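Local atomic coordinates of methylxanthine N3-demethylase NdmB (Pseudomonas putida, PDB entry 6ICL), a protein that catalyses the NADH-dependent N3-demethylation of theobromine, and also of 3-methylxanthine, caffeine and theophylline, as a Rieske-type non-heme iron oxygenase. Residues P203-D208 / K308-E313; F228-P233 / F248-T253. All blocks are in the same frame, centred on the assembly; numbering follows the deposited sequence.

In the fold
Both contacts lie within the C-terminal catalytic domain, where a seven-stranded antiparallel sheet and its helices house the mononuclear iron. Contact 1 joins the loop after helix 198-201 to helix 300-319, which carry iron ligands His202 and Asp314 respectively. Contact 2 pairs strands 225-230 and 246-253 inside the sheet. Both strands of contact 2 fall between the two segments of contact 1 in sequence, so the polypeptide builds most of the sheet before returning to the iron. The centres are 19 Å apart and the nearest atoms about 7 Å, without touching. Contact 1 thus belongs to the immediate iron surroundings, contact 2 to the sheet beside them.

Contact 1. Residues P203-D208 / K308-E313; sequences PGTLYD and KRVLDE
Thr205 reaches from the loop to segment 308-313 of helix 300-319 and meets three of its residues, Arg309, Val310 and Glu313. The polar part rests on one hydrogen bond: Thr205 OG1 donates to the syn lone pair of Glu313 OE2, 2.7 Å away, on the side of the other carboxylate oxygen. The two side chains approach from opposite directions, and the extended Glu313 chain beyond CG carries its carboxylate across to the loop. Glu313 OE1 accepts no bond from Thr205, but is hydrogen-bonded to His202 ND1, so one carboxylate links the loop hydroxyl to an iron ligand. The same Thr205 OG1 sits over one face of the Arg309 guanidinium, 3.4 Å from NE; the angle is too poor for a hydrogen bond. Gly204 O is 3.6 Å from Arg309 NH2, approaching obliquely.

The apolar part centres on Val310 CG2. Thr205 CG2, anti to its own backbone N with OG1 at chi1 -59°, turns its methyl to within 3.6 Å of Val310 CG2 while the hydroxyl serves Glu313. Leu206 crosses Val310 at about a right angle and brings CD1 to 3.9 Å from Val310 CG2. Phe306, one turn before Val310 on helix 300-319, also touches Thr205 and Leu206, and Phe198 packs on Leu206.

The side chain of Val310 comes within about 4 Å of the bound iron, and Glu313 immediately precedes the ligand Asp314. This is second-shell packing around the iron site of Rieske oxygenases, a facial triad of two histidines and one carboxylate formed by His197, His202 and Asp314, in which Glu313 probably fixes the rotation of the His202 ring.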
loop_
_atom_site.group_PDB
_atom_site.type_symbol
_atom_site.label_atom_id
_atom_site.label_comp_id
_atom_site.label_asym_id
_atom_site.label_seq_id
_atom_site.Cartn_x
_atom_site.Cartn_y
_atom_site.Cartn_z
ATOM N N PRO A 203 6.246 -11.645 -31.191
ATOM C CA PRO A 203 6.599 -11.150 -32.539
ATOM C C PRO A 203 7.902 -10.361 -32.594
ATOM O O PRO A 203 8.706 -10.575 -33.509
ATOM C CB PRO A 203 5.390 -10.286 -32.929
ATOM C CG PRO A 203 4.765 -9.886 -31.638
ATOM C CD PRO A 203 4.981 -11.060 -30.711
ATOM N N GLY A 204 8.152 -9.474 -31.643
ATOM C CA GLY A 204 9.404 -8.745 -31.676
ATOM C C GLY A 204 10.553 -9.370 -30.908
ATOM O O GLY A 204 11.582 -8.714 -30.711
ATOM N N THR A 205 10.425 -10.612 -30.472
ATOM C CA THR A 205 11.430 -11.214 -29.603
ATOM C C THR A 205 12.010 -12.503 -30.146
ATOM O O THR A 205 13.213 -12.724 -30.030
ATOM C CB THR A 205 10.822 -11.484 -28.219
ATOM O OG1 THR A 205 10.366 -10.248 -27.668
ATOM C CG2 THR A 205 11.848 -12.075 -27.298
ATOM N N LEU A 206 11.185 -13.378 -30.704
ATOM C CA LEU A 206 11.623 -14.688 -31.165
ATOM C C LEU A 206 11.237 -14.857 -32.631
ATOM O O LEU A 206 10.089 -14.599 -33.011
ATOM C CB LEU A 206 10.992 -15.796 -30.322
ATOM C CG LEU A 206 11.406 -15.878 -28.858
ATOM C CD1 LEU A 206 10.635 -16.987 -28.186
ATOM C CD2 LEU A 206 12.880 -16.138 -28.772
ATOM N N TYR A 207 12.192 -15.278 -33.452
ATOM C CA TYR A 207 11.896 -15.615 -34.837
ATOM C C TYR A 207 11.289 -17.009 -34.901
ATOM O O TYR A 207 11.767 -17.933 -34.237
ATOM C CB TYR A 207 13.168 -15.553 -35.685
ATOM C CG TYR A 207 12.980 -15.975 -37.126
ATOM C CD1 TYR A 207 12.293 -15.159 -38.025
ATOM C CD2 TYR A 207 13.504 -17.181 -37.599
ATOM C CE1 TYR A 207 12.125 -15.530 -39.347
ATOM C CE2 TYR A 207 13.340 -17.562 -38.926
ATOM C CZ TYR A 207 12.650 -16.729 -39.795
ATOM O OH TYR A 207 12.474 -17.085 -41.119
ATOM N N ASP A 208 10.223 -17.163 -35.693
ATOM C CA ASP A 208 9.614 -18.477 -35.880
ATOM C C ASP A 208 10.257 -19.157 -37.080
ATOM O O ASP A 208 10.053 -18.713 -38.221
ATOM C CB ASP A 208 8.104 -18.363 -36.071
ATOM C CG ASP A 208 7.415 -19.727 -36.176
ATOM O OD1 ASP A 208 8.087 -20.772 -36.012
ATOM O OD2 ASP A 208 6.188 -19.756 -36.414
ATOM N N LYS A 308 13.650 -14.194 -19.328
ATOM C CA LYS A 308 12.561 -13.560 -18.588
ATOM C C LYS A 308 11.675 -12.730 -19.512
ATOM O O LYS A 308 10.450 -12.713 -19.365
ATOM C CB LYS A 308 13.105 -12.689 -17.456
ATOM C CG LYS A 308 12.001 -11.940 -16.732
ATOM C CD LYS A 308 12.504 -11.084 -15.571
ATOM C CE LYS A 308 11.391 -10.154 -15.077
ATOM N NZ LYS A 308 10.199 -10.937 -14.666
ATOM N N ARG A 309 12.277 -12.012 -20.458
ATOM C CA ARG A 309 11.477 -11.246 -21.407
ATOM C C ARG A 309 10.505 -12.148 -22.174
ATOM O O ARG A 309 9.326 -11.820 -22.334
ATOM C CB ARG A 309 12.405 -10.505 -22.362
ATOM C CG ARG A 309 11.683 -9.734 -23.446
ATOM C CD ARG A 309 12.695 -9.075 -24.363
ATOM N NE ARG A 309 12.045 -8.356 -25.459
ATOM C CZ ARG A 309 12.691 -7.870 -26.514
ATOM N NH1 ARG A 309 14.008 -8.024 -26.616
ATOM N NH2 ARG A 309 12.020 -7.243 -27.473
ATOM N N VAL A 310 10.978 -13.300 -22.624
ATOM C CA VAL A 310 10.112 -14.263 -23.294
ATOM C C VAL A 310 9.034 -14.768 -22.340
ATOM O O VAL A 310 7.841 -14.792 -22.678
ATOM C CB VAL A 310 10.968 -15.406 -23.858
ATOM C CG1 VAL A 310 10.105 -16.621 -24.233
ATOM C CG2 VAL A 310 11.783 -14.879 -25.054
ATOM N N LEU A 311 9.440 -15.179 -21.133
ATOM C CA LEU A 311 8.484 -15.662 -20.136
ATOM C C LEU A 311 7.396 -14.637 -19.872
ATOM O O LEU A 311 6.212 -14.983 -19.756
ATOM C CB LEU A 311 9.213 -15.993 -18.831
ATOM C CG LEU A 311 10.174 -17.185 -18.836
ATOM C CD1 LEU A 311 10.955 -17.216 -17.511
ATOM C CD2 LEU A 311 9.389 -18.490 -19.037
ATOM N N ASP A 312 7.770 -13.362 -19.802
ATOM C CA ASP A 312 6.764 -12.347 -19.511
ATOM C C ASP A 312 5.805 -12.134 -20.672
ATOM O O ASP A 312 4.686 -11.673 -20.442
ATOM C CB ASP A 312 7.419 -11.011 -19.135
ATOM C CG ASP A 312 8.019 -11.029 -17.739
ATOM O OD1 ASP A 312 7.597 -11.864 -16.893
ATOM O OD2 ASP A 312 8.927 -10.201 -17.500
ATOM N N GLU A 313 6.203 -12.479 -21.903
ATOM C CA GLU A 313 5.247 -12.449 -23.015
ATOM C C GLU A 313 4.260 -13.617 -22.938
ATOM O O GLU A 313 3.056 -13.429 -23.126
ATOM C CB GLU A 313 6.002 -12.442 -24.350
ATOM C CG GLU A 313 6.770 -11.157 -24.559
ATOM C CD GLU A 313 7.745 -11.234 -25.708
ATOM O OE1 GLU A 313 8.094 -12.352 -26.150
ATOM O OE2 GLU A 313 8.175 -10.163 -26.159
#

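Contact 2. Residues F228-P233 / F248-T253; sequences FKLAPP and FTYRCT
Phe228 and Tyr250 stack across two neighbouring antiparallel strands of the seven-stranded sheet that forms the core of the Rieske oxygenase catalytic domain. The strand segments run at 164° to each other. Phe228 and Tyr250 project from the same face, which also carries Leu230 and Phe248. The rings form an offset stack, centroids 4.5 Å apart and planes at 20°, so the Phe228 ring slides out toward the CB end of the tyrosine: its CE2 lies over the Tyr250 ring, 3.2 Å from CG, a tight fit. In return Tyr250 CB stands above the Phe228 face in a CH-pi contact. Phe228 CG sits between the backbone N and the carbonyl carbon (chi1 44°), which swings the ring across to the other strand. Cys252 SG, two residues beyond Tyr250 on the same strand, approaches the Phe228 ring obliquely, 3.9 Å from CE1.

Leu230 comes up at the far end of the tyrosine, with CD1 4.0 Å from Tyr250 CE1, while Leu230 O lies in the plane of the Phe248 ring at its edge. Beyond these strands Phe195 meets Phe248 edge-to-face and also touches Tyr250. On the reverse face Lys229 and Thr249 make a non-hydrogen-bonded pair. The pairs on either side, Phe228 with Tyr250 and Leu230 with Phe248, each exchange two backbone bonds; in the first, Tyr250 N donates to Phe228 O at 2.8 Å.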
loop_
_atom_site.group_PDB
_atom_site.type_symbol
_atom_site.label_atom_id
_atom_site.label_comp_id
_atom_site.label_asym_id
_atom_site.label_seq_id
_atom_site.Cartn_x
_atom_site.Cartn_y
_atom_site.Cartn_z
ATOM N N PHE A 228 11.313 -35.949 -29.697
ATOM C CA PHE A 228 11.001 -35.496 -31.035
ATOM C C PHE A 228 12.066 -34.498 -31.442
ATOM O O PHE A 228 12.790 -33.948 -30.605
ATOM C CB PHE A 228 9.596 -34.884 -31.131
ATOM C CG PHE A 228 9.248 -33.952 -29.990
ATOM C CD1 PHE A 228 8.799 -34.452 -28.779
ATOM C CD2 PHE A 228 9.368 -32.579 -30.135
ATOM C CE1 PHE A 228 8.474 -33.599 -27.729
ATOM C CE2 PHE A 228 9.043 -31.717 -29.077
ATOM C CZ PHE A 228 8.598 -32.230 -27.887
ATOM N N LYS A 229 12.163 -34.287 -32.740
ATOM C CA LYS A 229 13.166 -33.424 -33.324
ATOM C C LYS A 229 12.464 -32.577 -34.372
ATOM O O LYS A 229 11.591 -33.068 -35.086
ATOM C CB LYS A 229 14.331 -34.256 -33.920
ATOM C CG LYS A 229 15.329 -33.455 -34.746
ATOM C CD LYS A 229 16.656 -34.206 -34.916
ATOM C CE LYS A 229 17.628 -33.467 -35.844
ATOM N NZ LYS A 229 18.119 -34.311 -36.980
ATOM N N LEU A 230 12.773 -31.290 -34.393
ATOM C CA LEU A 230 12.203 -30.353 -35.346
ATOM C C LEU A 230 13.342 -29.735 -36.134
ATOM O O LEU A 230 14.338 -29.296 -35.548
ATOM C CB LEU A 230 11.391 -29.253 -34.648
ATOM C CG LEU A 230 10.277 -29.665 -33.681
ATOM C CD1 LEU A 230 9.607 -28.426 -33.105
ATOM C CD2 LEU A 230 9.242 -30.539 -34.353
ATOM N N ALA A 231 13.201 -29.709 -37.455
ATOM C CA ALA A 231 14.188 -29.091 -38.320
ATOM C C ALA A 231 13.459 -28.116 -39.267
ATOM O O ALA A 231 12.380 -28.454 -39.772
ATOM C CB ALA A 231 14.966 -30.138 -39.125
ATOM N N PRO A 232 13.995 -26.922 -39.465
ATOM C CA PRO A 232 13.420 -26.009 -40.475
ATOM C C PRO A 232 13.648 -26.549 -41.872
ATOM O O PRO A 232 14.480 -27.450 -42.067
ATOM C CB PRO A 232 14.194 -24.696 -40.248
ATOM C CG PRO A 232 14.775 -24.814 -38.871
ATOM C CD PRO A 232 15.043 -26.277 -38.663
ATOM N N PRO A 233 12.926 -26.034 -42.884
ATOM C CA PRO A 233 13.095 -26.526 -44.261
ATOM C C PRO A 233 14.426 -26.123 -44.918
ATOM O O PRO A 233 14.972 -25.055 -44.635
ATOM C CB PRO A 233 11.910 -25.893 -45.004
ATOM C CG PRO A 233 11.557 -24.679 -44.205
ATOM C CD PRO A 233 11.837 -25.043 -42.775
ATOM N N PHE A 248 16.349 -28.608 -33.486
ATOM C CA PHE A 248 15.732 -28.596 -32.164
ATOM C C PHE A 248 15.450 -30.039 -31.769
ATOM O O PHE A 248 14.557 -30.683 -32.330
ATOM C CB PHE A 248 14.460 -27.750 -32.174
ATOM C CG PHE A 248 14.692 -26.328 -32.622
ATOM C CD1 PHE A 248 14.632 -25.988 -33.973
ATOM C CD2 PHE A 248 14.990 -25.339 -31.697
ATOM C CE1 PHE A 248 14.867 -24.685 -34.389
ATOM C CE2 PHE A 248 15.227 -24.037 -32.102
ATOM C CZ PHE A 248 15.164 -23.704 -33.445
ATOM N N THR A 249 16.211 -30.544 -30.812
ATOM C CA THR A 249 16.130 -31.933 -30.391
ATOM C C THR A 249 15.590 -31.975 -28.968
ATOM O O THR A 249 16.240 -31.480 -28.040
ATOM C CB THR A 249 17.508 -32.590 -30.480
ATOM O OG1 THR A 249 18.061 -32.354 -31.784
ATOM C CG2 THR A 249 17.406 -34.070 -30.239
ATOM N N TYR A 250 14.420 -32.583 -28.795
ATOM C CA TYR A 250 13.720 -32.604 -27.518
ATOM C C TYR A 250 13.807 -33.979 -26.884
ATOM O O TYR A 250 13.445 -34.981 -27.509
ATOM C CB TYR A 250 12.248 -32.236 -27.676
ATOM C CG TYR A 250 11.996 -30.829 -28.152
ATOM C CD1 TYR A 250 12.127 -30.506 -29.494
ATOM C CD2 TYR A 250 11.576 -29.832 -27.265
ATOM C CE1 TYR A 250 11.875 -29.249 -29.955
ATOM C CE2 TYR A 250 11.330 -28.549 -27.712
ATOM C CZ TYR A 250 11.482 -28.264 -29.071
ATOM O OH TYR A 250 11.258 -27.003 -29.573
ATOM N N ARG A 251 14.256 -34.013 -25.631
ATOM C CA ARG A 251 14.076 -35.160 -24.757
ATOM C C ARG A 251 13.304 -34.669 -23.546
ATOM O O ARG A 251 13.761 -33.763 -22.839
ATOM C CB ARG A 251 15.415 -35.774 -24.351
ATOM C CG ARG A 251 16.182 -36.395 -25.528
ATOM C CD ARG A 251 17.469 -37.053 -25.039
ATOM N NE ARG A 251 17.220 -38.016 -23.962
ATOM C CZ ARG A 251 18.175 -38.757 -23.412
ATOM N NH1 ARG A 251 19.420 -38.632 -23.849
ATOM N NH2 ARG A 251 17.896 -39.626 -22.446
ATOM N N CYS A 252 12.135 -35.257 -23.315
ATOM C CA CYS A 252 11.128 -34.696 -22.419
ATOM C C CYS A 252 10.732 -35.750 -21.405
ATOM O O CYS A 252 9.792 -36.507 -21.671
ATOM C CB CYS A 252 9.908 -34.229 -23.220
ATOM S SG CYS A 252 10.225 -32.863 -24.336
ATOM N N THR A 253 11.409 -35.794 -20.252
ATOM C CA THR A 253 10.993 -36.754 -19.245
ATOM C C THR A 253 9.584 -36.422 -18.785
ATOM O O THR A 253 9.281 -35.267 -18.455
ATOM C CB THR A 253 11.937 -36.765 -18.045
ATOM O OG1 THR A 253 13.289 -36.889 -18.481
ATOM C CG2 THR A 253 11.618 -37.920 -17.155
#